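Local atomic coordinates of UDP-N-acetylglucosamine 2-epimerase (Listeria monocytogenes, PDB entry 3OT5), a protein that probably catalyses the reversible interconversion of UDP-N-acetylglucosamine and UDP-N-acetylmannosamine by epimerisation at carbon 2 of the sugar. Residues A[139-151]-A[170-184]. Residues are numbered along the deposited sequence; the frame is centred on the assembly and turned at random.
Sequences KMLGHVEAGLRTW and ADIHFSPTKQAKENL
Met140 lays its side chain across Asp171. With CG anti to the backbone N (chi1 -174°) and the chain extended, the terminal CE comes to 3.7 Å from Ile172 CG2; helix 380-392 also touches Met140. Leu141 N donates to Asp171 OD2 at 2.8 Å, on the anti lone pair of the carboxylate. Leu141 O accepts two bonds in its carbonyl plane, from Asp171 N and Ile172 N. Gly142 has no side chain, and Ile172 CG2 and the Phe174 ring lie close to its CA. His143 N donates to Ile172 O and His143 O accepts from Phe174 N, the regular parallel pattern. A water in the plane of both imidazole rings bridges them: its O is 2.7 Å from His143 ND1 and also bonds His173 ND1, while His143 NE2 bonds Gly122 O. Val144 CG2 meets Phe174 CD2, and Ile384 and Ala387 of helix 380-392 also touch this phenylalanine.

Strands 140-144 and 172-175 are neighbours in the parallel sheet of a Rossmann-like domain. Helix 159-169 makes the beta-alpha-beta crossover between them.

Beyond the strand, Ala146 N donates to Phe174 O (2.8 Å) from above the carbonyl plane. Ala146 CB sits at the edge of the His173 ring, 3.5 Å from His173 CB. Ser175 OG donates to Ala146 O. Gly147 CA lies 3.8 Å from Leu184 CG, close against helix 178-186. Asn183 ND2 donates to Gly147 O at 3.0 Å, nearly straight (165°) and within the amide plane. Leu148 CD2 reaches Pro176 CG. Arg149 runs past Asn183 in the opposite direction; its NH1 bonds Leu148 O and its NE forms a salt bridge with Glu187. Arg149 CB lies over one face of the Trp151 ring, and the CZ2 edge meets Asn183 OD1 (3.4 Å), with ring and amide 78° apart.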
ATOM      1  N   LYS A 139      23.892 -12.695   5.350  1.00 42.37           N
ATOM      2  CA  LYS A 139      22.750 -12.805   6.257  1.00 42.95           C
ATOM      3  C   LYS A 139      21.553 -13.212   5.431  1.00 42.20           C
ATOM      4  O   LYS A 139      21.472 -12.910   4.235  1.00 40.92           O
ATOM      5  CB  LYS A 139      22.390 -11.478   6.923  1.00 43.89           C
ATOM      6  CG  LYS A 139      23.113 -11.030   8.172  1.00 48.23           C
ATOM      7  CD  LYS A 139      24.589 -11.099   8.106  1.00 55.84           C
ATOM      8  CE  LYS A 139      25.108 -12.409   8.646  1.00 58.67           C
ATOM      9  NZ  LYS A 139      24.907 -12.450  10.121  1.00 64.49           N
ATOM     10  N   MET A 140      20.599 -13.864   6.074  1.00 41.74           N
ATOM     11  CA  MET A 140      19.415 -14.263   5.377  1.00 43.11           C
ATOM     12  C   MET A 140      18.625 -12.997   5.019  1.00 40.54           C
ATOM     13  O   MET A 140      18.538 -12.050   5.813  1.00 40.27           O
ATOM     14  CB  MET A 140      18.595 -15.217   6.224  1.00 45.06           C
ATOM     15  CG  MET A 140      17.426 -15.777   5.484  1.00 49.05           C
ATOM     16  SD  MET A 140      16.593 -16.999   6.462  1.00 55.47           S
ATOM     17  CE  MET A 140      15.282 -17.498   5.335  1.00 56.89           C
ATOM     18  N   LEU A 141      18.096 -12.980   3.802  1.00 38.53           N
ATOM     19  CA  LEU A 141      17.340 -11.852   3.284  1.00 37.59           C
ATOM     20  C   LEU A 141      15.891 -12.231   3.044  1.00 36.47           C
ATOM     21  O   LEU A 141      15.592 -13.180   2.318  1.00 37.83           O
ATOM     22  CB  LEU A 141      17.954 -11.361   1.964  1.00 36.26           C
ATOM     23  CG  LEU A 141      17.292 -10.133   1.331  1.00 34.72           C
ATOM     24  CD1 LEU A 141      17.270  -8.961   2.298  1.00 30.72           C
ATOM     25  CD2 LEU A 141      18.010  -9.740   0.042  1.00 34.56           C
ATOM     26  N   GLY A 142      14.994 -11.479   3.661  1.00 35.66           N
ATOM     27  CA  GLY A 142      13.573 -11.702   3.506  1.00 35.86           C
ATOM     28  C   GLY A 142      13.031 -10.527   2.716  1.00 34.74           C
ATOM     29  O   GLY A 142      13.373  -9.370   3.000  1.00 31.98           O
ATOM     30  N   HIS A 143      12.178 -10.818   1.739  1.00 33.82           N
ATOM     31  CA  HIS A 143      11.611  -9.774   0.882  1.00 32.30           C
ATOM     32  C   HIS A 143      10.106  -9.671   1.080  1.00 33.82           C
ATOM     33  O   HIS A 143       9.347 -10.569   0.693  1.00 33.93           O
ATOM     34  CB  HIS A 143      12.027 -10.079  -0.555  1.00 31.57           C
ATOM     35  CG  HIS A 143      11.722  -8.998  -1.542  1.00 32.53           C
ATOM     36  ND1 HIS A 143      11.539  -9.254  -2.882  1.00 32.64           N
ATOM     37  CD2 HIS A 143      11.509  -7.672  -1.380  1.00 32.43           C
ATOM     38  CE1 HIS A 143      11.291  -8.123  -3.513  1.00 32.57           C
ATOM     39  NE2 HIS A 143      11.256  -7.150  -2.623  1.00 32.13           N
ATOM     40  N   VAL A 144       9.688  -8.578   1.726  1.00 34.17           N
ATOM     41  CA  VAL A 144       8.281  -8.325   2.003  1.00 33.88           C
ATOM     42  C   VAL A 144       7.705  -7.693   0.755  1.00 35.39           C
ATOM     43  O   VAL A 144       8.284  -6.761   0.238  1.00 33.93           O
ATOM     44  CB  VAL A 144       8.095  -7.398   3.210  1.00 33.85           C
ATOM     45  CG1 VAL A 144       6.623  -7.155   3.459  1.00 30.30           C
ATOM     46  CG2 VAL A 144       8.760  -8.012   4.455  1.00 34.40           C
ATOM     47  N   GLU A 145       6.541  -8.187   0.303  1.00 35.84           N
ATOM     48  CA  GLU A 145       5.906  -7.740  -0.938  1.00 37.52           C
ATOM     49  C   GLU A 145       6.828  -8.151  -2.090  1.00 37.86           C
ATOM     50  O   GLU A 145       7.325  -7.321  -2.868  1.00 37.42           O
ATOM     51  CB  GLU A 145       5.584  -6.237  -0.958  1.00 38.40           C
ATOM     52  CG  GLU A 145       4.904  -5.809  -2.253  1.00 41.68           C
ATOM     53  CD  GLU A 145       4.527  -4.340  -2.297  1.00 48.11           C
ATOM     54  OE1 GLU A 145       5.236  -3.597  -3.011  1.00 49.05           O
ATOM     55  OE2 GLU A 145       3.564  -3.919  -1.600  1.00 49.64           O
ATOM     56  N   ALA A 146       7.017  -9.465  -2.194  1.00 36.68           N
ATOM     57  CA  ALA A 146       7.897 -10.069  -3.172  1.00 36.49           C
ATOM     58  C   ALA A 146       7.233 -10.541  -4.435  1.00 36.73           C
ATOM     59  O   ALA A 146       6.141 -11.125  -4.403  1.00 38.81           O
ATOM     60  CB  ALA A 146       8.623 -11.276  -2.521  1.00 34.92           C
ATOM     61  N   GLY A 147       7.892 -10.288  -5.557  1.00 35.78           N
ATOM     62  CA  GLY A 147       7.406 -10.795  -6.825  1.00 38.75           C
ATOM     63  C   GLY A 147       6.530 -10.019  -7.771  1.00 39.66           C
ATOM     64  O   GLY A 147       6.094 -10.594  -8.765  1.00 40.50           O
ATOM     65  N   LEU A 148       6.256  -8.739  -7.515  1.00 39.78           N
ATOM     66  CA  LEU A 148       5.448  -7.975  -8.478  1.00 40.19           C
ATOM     67  C   LEU A 148       6.323  -7.780  -9.724  1.00 39.60           C
ATOM     68  O   LEU A 148       7.548  -7.615  -9.615  1.00 38.15           O
ATOM     69  CB  LEU A 148       4.971  -6.632  -7.911  1.00 40.98           C
ATOM     70  CG  LEU A 148       4.060  -6.712  -6.682  1.00 43.91           C
ATOM     71  CD1 LEU A 148       3.795  -5.326  -6.141  1.00 40.70           C
ATOM     72  CD2 LEU A 148       2.738  -7.457  -7.029  1.00 46.63           C
ATOM     73  N   ARG A 149       5.713  -7.849 -10.898  1.00 38.38           N
ATOM     74  CA  ARG A 149       6.446  -7.706 -12.130  1.00 39.92           C
ATOM     75  C   ARG A 149       5.623  -7.098 -13.252  1.00 41.82           C
ATOM     76  O   ARG A 149       4.446  -7.389 -13.402  1.00 42.31           O
ATOM     77  CB  ARG A 149       6.892  -9.087 -12.667  1.00 39.64           C
ATOM     78  CG  ARG A 149       7.818  -9.927 -11.843  1.00 38.08           C
ATOM     79  CD  ARG A 149       9.240  -9.426 -11.817  1.00 39.44           C
ATOM     80  NE  ARG A 149      10.103 -10.344 -11.070  1.00 38.55           N
ATOM     81  CZ  ARG A 149      10.362 -10.253  -9.766  1.00 38.30           C
ATOM     82  NH1 ARG A 149       9.841  -9.279  -9.026  1.00 39.71           N
ATOM     83  NH2 ARG A 149      11.148 -11.147  -9.191  1.00 40.78           N
ATOM     84  N   THR A 150       6.282  -6.254 -14.035  1.00 43.35           N
ATOM     85  CA  THR A 150       5.717  -5.701 -15.249  1.00 44.84           C
ATOM     86  C   THR A 150       6.562  -6.329 -16.362  1.00 45.58           C
ATOM     87  O   THR A 150       6.227  -6.239 -17.521  1.00 48.01           O
ATOM     88  CB  THR A 150       5.862  -4.193 -15.336  1.00 44.43           C
ATOM     89  OG1 THR A 150       7.260  -3.857 -15.335  1.00 43.49           O
ATOM     90  CG2 THR A 150       5.142  -3.507 -14.156  1.00 43.49           C
ATOM     91  N   TRP A 151       7.682  -6.950 -15.989  1.00 45.57           N
ATOM     92  CA  TRP A 151       8.611  -7.573 -16.941  1.00 47.85           C
ATOM     93  C   TRP A 151       9.244  -6.538 -17.897  1.00 48.97           C
ATOM     94  O   TRP A 151       9.886  -6.901 -18.893  1.00 50.51           O
ATOM     95  CB  TRP A 151       7.929  -8.689 -17.743  1.00 50.34           C
ATOM     96  CG  TRP A 151       7.181  -9.696 -16.888  1.00 52.44           C
ATOM     97  CD1 TRP A 151       5.819  -9.829 -16.770  1.00 55.32           C
ATOM     98  CD2 TRP A 151       7.752 -10.672 -16.022  1.00 53.24           C
ATOM     99  NE1 TRP A 151       5.517 -10.847 -15.900  1.00 55.13           N
ATOM    100  CE2 TRP A 151       6.685 -11.380 -15.425  1.00 54.84           C
ATOM    101  CE3 TRP A 151       9.064 -11.029 -15.698  1.00 54.01           C
ATOM    102  CZ2 TRP A 151       6.892 -12.422 -14.522  1.00 54.98           C
ATOM    103  CZ3 TRP A 151       9.268 -12.062 -14.799  1.00 53.39           C
ATOM    104  CH2 TRP A 151       8.188 -12.748 -14.224  1.00 54.18           C
ATOM    105  N   ALA A 170      17.094 -12.485  -2.445  1.00 36.12           N
ATOM    106  CA  ALA A 170      16.250 -12.965  -1.356  1.00 35.69           C
ATOM    107  C   ALA A 170      16.327 -14.473  -1.121  1.00 37.23           C
ATOM    108  O   ALA A 170      16.415 -15.283  -2.055  1.00 35.20           O
ATOM    109  CB  ALA A 170      14.792 -12.554  -1.603  1.00 34.38           C
ATOM    110  N   ASP A 171      16.270 -14.828   0.157  1.00 37.51           N
ATOM    111  CA  ASP A 171      16.261 -16.207   0.587  1.00 38.64           C
ATOM    112  C   ASP A 171      14.831 -16.623   0.867  1.00 37.26           C
ATOM    113  O   ASP A 171      14.503 -17.777   0.777  1.00 37.66           O
ATOM    114  CB  ASP A 171      17.084 -16.342   1.850  1.00 39.96           C
ATOM    115  CG  ASP A 171      18.521 -16.018   1.616  1.00 41.38           C
ATOM    116  OD1 ASP A 171      19.136 -16.694   0.766  1.00 48.62           O
ATOM    117  OD2 ASP A 171      19.036 -15.121   2.294  1.00 43.51           O
ATOM    118  N   ILE A 172      13.983 -15.661   1.205  1.00 37.34           N
ATOM    119  CA  ILE A 172      12.592 -15.947   1.498  1.00 37.98           C
ATOM    120  C   ILE A 172      11.742 -14.794   0.953  1.00 37.80           C
ATOM    121  O   ILE A 172      12.076 -13.612   1.095  1.00 35.19           O
ATOM    122  CB  ILE A 172      12.406 -16.281   3.010  1.00 39.49           C
ATOM    123  CG1 ILE A 172      10.964 -16.656   3.332  1.00 40.89           C
ATOM    124  CG2 ILE A 172      12.884 -15.141   3.882  1.00 39.01           C
ATOM    125  CD1 ILE A 172      10.824 -17.279   4.731  1.00 45.86           C
ATOM    126  N   HIS A 173      10.663 -15.167   0.277  1.00 38.51           N
ATOM    127  CA  HIS A 173       9.804 -14.219  -0.387  1.00 38.43           C
ATOM    128  C   HIS A 173       8.421 -14.256   0.196  1.00 39.71           C
ATOM    129  O   HIS A 173       7.821 -15.327   0.350  1.00 43.00           O
ATOM    130  CB  HIS A 173       9.724 -14.586  -1.868  1.00 37.57           C
ATOM    131  CG  HIS A 173      11.058 -14.787  -2.506  1.00 35.87           C
ATOM    132  ND1 HIS A 173      11.700 -13.802  -3.225  1.00 34.91           N
ATOM    133  CD2 HIS A 173      11.885 -15.859  -2.514  1.00 35.15           C
ATOM    134  CE1 HIS A 173      12.857 -14.264  -3.664  1.00 31.29           C
ATOM    135  NE2 HIS A 173      12.999 -15.508  -3.238  1.00 32.36           N
ATOM    136  N   PHE A 174       7.915 -13.077   0.510  1.00 37.63           N
ATOM    137  CA  PHE A 174       6.604 -12.948   1.066  1.00 38.84           C
ATOM    138  C   PHE A 174       5.816 -12.220  -0.017  1.00 39.50           C
ATOM    139  O   PHE A 174       5.876 -11.013  -0.140  1.00 39.92           O
ATOM    140  CB  PHE A 174       6.682 -12.186   2.392  1.00 38.13           C
ATOM    141  CG  PHE A 174       7.739 -12.723   3.331  1.00 37.15           C
ATOM    142  CD1 PHE A 174       7.568 -13.939   3.966  1.00 36.44           C
ATOM    143  CD2 PHE A 174       8.906 -12.003   3.573  1.00 37.72           C
ATOM    144  CE1 PHE A 174       8.521 -14.429   4.827  1.00 40.19           C
ATOM    145  CE2 PHE A 174       9.864 -12.477   4.441  1.00 38.32           C
ATOM    146  CZ  PHE A 174       9.681 -13.708   5.067  1.00 43.00           C
ATOM    147  N   SER A 175       5.125 -12.991  -0.849  1.00 40.66           N
ATOM    148  CA  SER A 175       4.356 -12.434  -1.948  1.00 40.41           C
ATOM    149  C   SER A 175       3.003 -11.957  -1.468  1.00 39.94           C
ATOM    150  O   SER A 175       2.416 -12.549  -0.570  1.00 40.52           O
ATOM    151  CB  SER A 175       4.167 -13.478  -3.049  1.00 41.71           C
ATOM    152  OG  SER A 175       5.418 -13.871  -3.586  1.00 41.80           O
ATOM    153  N   PRO A 176       2.511 -10.869  -2.051  1.00 37.84           N
ATOM    154  CA  PRO A 176       1.225 -10.402  -1.614  1.00 39.62           C
ATOM    155  C   PRO A 176       0.104 -11.185  -2.273  1.00 41.14           C
ATOM    156  O   PRO A 176      -0.981 -11.272  -1.711  1.00 43.36           O
ATOM    157  CB  PRO A 176       1.210  -8.948  -2.083  1.00 37.68           C
ATOM    158  CG  PRO A 176       2.014  -8.969  -3.317  1.00 36.04           C
ATOM    159  CD  PRO A 176       3.103  -9.982  -3.067  1.00 37.72           C
ATOM    160  N   THR A 177       0.373 -11.781  -3.429  1.00 41.19           N
ATOM    161  CA  THR A 177      -0.656 -12.514  -4.155  1.00 43.39           C
ATOM    162  C   THR A 177      -0.141 -13.781  -4.807  1.00 44.72           C
ATOM    163  O   THR A 177       1.075 -14.016  -4.901  1.00 42.40           O
ATOM    164  CB  THR A 177      -1.241 -11.650  -5.288  1.00 43.66           C
ATOM    165  OG1 THR A 177      -0.202 -11.324  -6.220  1.00 46.67           O
ATOM    166  CG2 THR A 177      -1.845 -10.360  -4.735  1.00 44.91           C
ATOM    167  N   LYS A 178      -1.091 -14.592  -5.269  1.00 47.14           N
ATOM    168  CA  LYS A 178      -0.776 -15.832  -5.934  1.00 49.18           C
ATOM    169  C   LYS A 178       0.042 -15.501  -7.183  1.00 47.72           C
ATOM    170  O   LYS A 178       1.027 -16.190  -7.484  1.00 46.43           O
ATOM    171  CB  LYS A 178      -2.055 -16.602  -6.294  1.00 51.77           C
ATOM    172  CG  LYS A 178      -1.791 -17.992  -6.893  1.00 57.32           C
ATOM    173  CD  LYS A 178      -3.085 -18.726  -7.248  1.00 63.54           C
ATOM    174  CE  LYS A 178      -2.802 -20.104  -7.868  1.00 68.47           C
ATOM    175  NZ  LYS A 178      -4.060 -20.876  -8.199  1.00 71.06           N
ATOM    176  N   GLN A 179      -0.362 -14.431  -7.879  1.00 45.73           N
ATOM    177  CA  GLN A 179       0.308 -13.967  -9.099  1.00 44.44           C
ATOM    178  C   GLN A 179       1.767 -13.667  -8.861  1.00 41.12           C
ATOM    179  O   GLN A 179       2.611 -14.071  -9.633  1.00 42.02           O
ATOM    180  CB  GLN A 179      -0.361 -12.695  -9.618  1.00 44.64           C
ATOM    181  CG  GLN A 179       0.240 -12.104 -10.914  1.00 46.99           C
ATOM    182  CD  GLN A 179       0.167 -13.058 -12.100  1.00 53.74           C
ATOM    183  OE1 GLN A 179       0.935 -14.019 -12.194  1.00 55.65           O
ATOM    184  NE2 GLN A 179      -0.716 -12.753 -13.048  1.00 56.60           N
ATOM    185  N   ALA A 180       2.058 -12.923  -7.802  1.00 39.95           N
ATOM    186  CA  ALA A 180       3.439 -12.579  -7.469  1.00 38.18           C
ATOM    187  C   ALA A 180       4.256 -13.844  -7.212  1.00 39.10           C
ATOM    188  O   ALA A 180       5.453 -13.896  -7.527  1.00 38.91           O
ATOM    189  CB  ALA A 180       3.481 -11.657  -6.251  1.00 35.49           C
ATOM    190  N   LYS A 181       3.616 -14.857  -6.636  1.00 40.99           N
ATOM    191  CA  LYS A 181       4.282 -16.122  -6.363  1.00 42.82           C
ATOM    192  C   LYS A 181       4.626 -16.791  -7.680  1.00 44.89           C
ATOM    193  O   LYS A 181       5.760 -17.222  -7.876  1.00 45.08           O
ATOM    194  CB  LYS A 181       3.430 -17.040  -5.473  1.00 44.06           C
ATOM    195  CG  LYS A 181       4.054 -18.418  -5.224  1.00 46.87           C
ATOM    196  CD  LYS A 181       3.381 -19.144  -4.059  1.00 54.46           C
ATOM    197  CE  LYS A 181       4.116 -20.419  -3.673  1.00 57.19           C
ATOM    198  NZ  LYS A 181       3.599 -20.975  -2.382  1.00 61.36           N
ATOM    199  N   GLU A 182       3.646 -16.871  -8.576  1.00 47.08           N
ATOM    200  CA  GLU A 182       3.851 -17.465  -9.894  1.00 49.41           C
ATOM    201  C   GLU A 182       4.980 -16.760 -10.654  1.00 48.29           C
ATOM    202  O   GLU A 182       5.767 -17.406 -11.328  1.00 49.07           O
ATOM    203  CB  GLU A 182       2.552 -17.435 -10.693  1.00 51.27           C
ATOM    204  CG  GLU A 182       1.497 -18.366 -10.122  1.00 56.26           C
ATOM    205  CD  GLU A 182       0.141 -18.189 -10.756  1.00 63.05           C
ATOM    206  OE1 GLU A 182      -0.688 -19.111 -10.619  1.00 69.40           O
ATOM    207  OE2 GLU A 182      -0.099 -17.133 -11.388  1.00 68.28           O
ATOM    208  N   ASN A 183       5.035 -15.436 -10.567  1.00 47.19           N
ATOM    209  CA  ASN A 183       6.111 -14.685 -11.212  1.00 46.03           C
ATOM    210  C   ASN A 183       7.446 -15.194 -10.728  1.00 45.26           C
ATOM    211  O   ASN A 183       8.367 -15.406 -11.514  1.00 45.73           O
ATOM    212  CB  ASN A 183       6.004 -13.189 -10.898  1.00 44.44           C
ATOM    213  CG  ASN A 183       4.790 -12.545 -11.550  1.00 45.97           C
ATOM    214  OD1 ASN A 183       4.208 -13.099 -12.471  1.00 48.28           O
ATOM    215  ND2 ASN A 183       4.426 -11.372 -11.086  1.00 42.72           N
ATOM    216  N   LEU A 184       7.548 -15.400  -9.420  1.00 44.45           N
ATOM    217  CA  LEU A 184       8.783 -15.878  -8.832  1.00 43.81           C
ATOM    218  C   LEU A 184       9.068 -17.299  -9.293  1.00 45.54           C
ATOM    219  O   LEU A 184      10.213 -17.636  -9.583  1.00 45.11           O
ATOM    220  CB  LEU A 184       8.743 -15.753  -7.308  1.00 42.55           C
ATOM    221  CG  LEU A 184       8.807 -14.302  -6.817  1.00 42.98           C
ATOM    222  CD1 LEU A 184       8.374 -14.182  -5.362  1.00 40.66           C
ATOM    223  CD2 LEU A 184      10.224 -13.717  -7.049  1.00 37.34           C
TER
HETATM  224  O   HOH W   1      11.428 -11.557  -4.331  1.00 37.27           O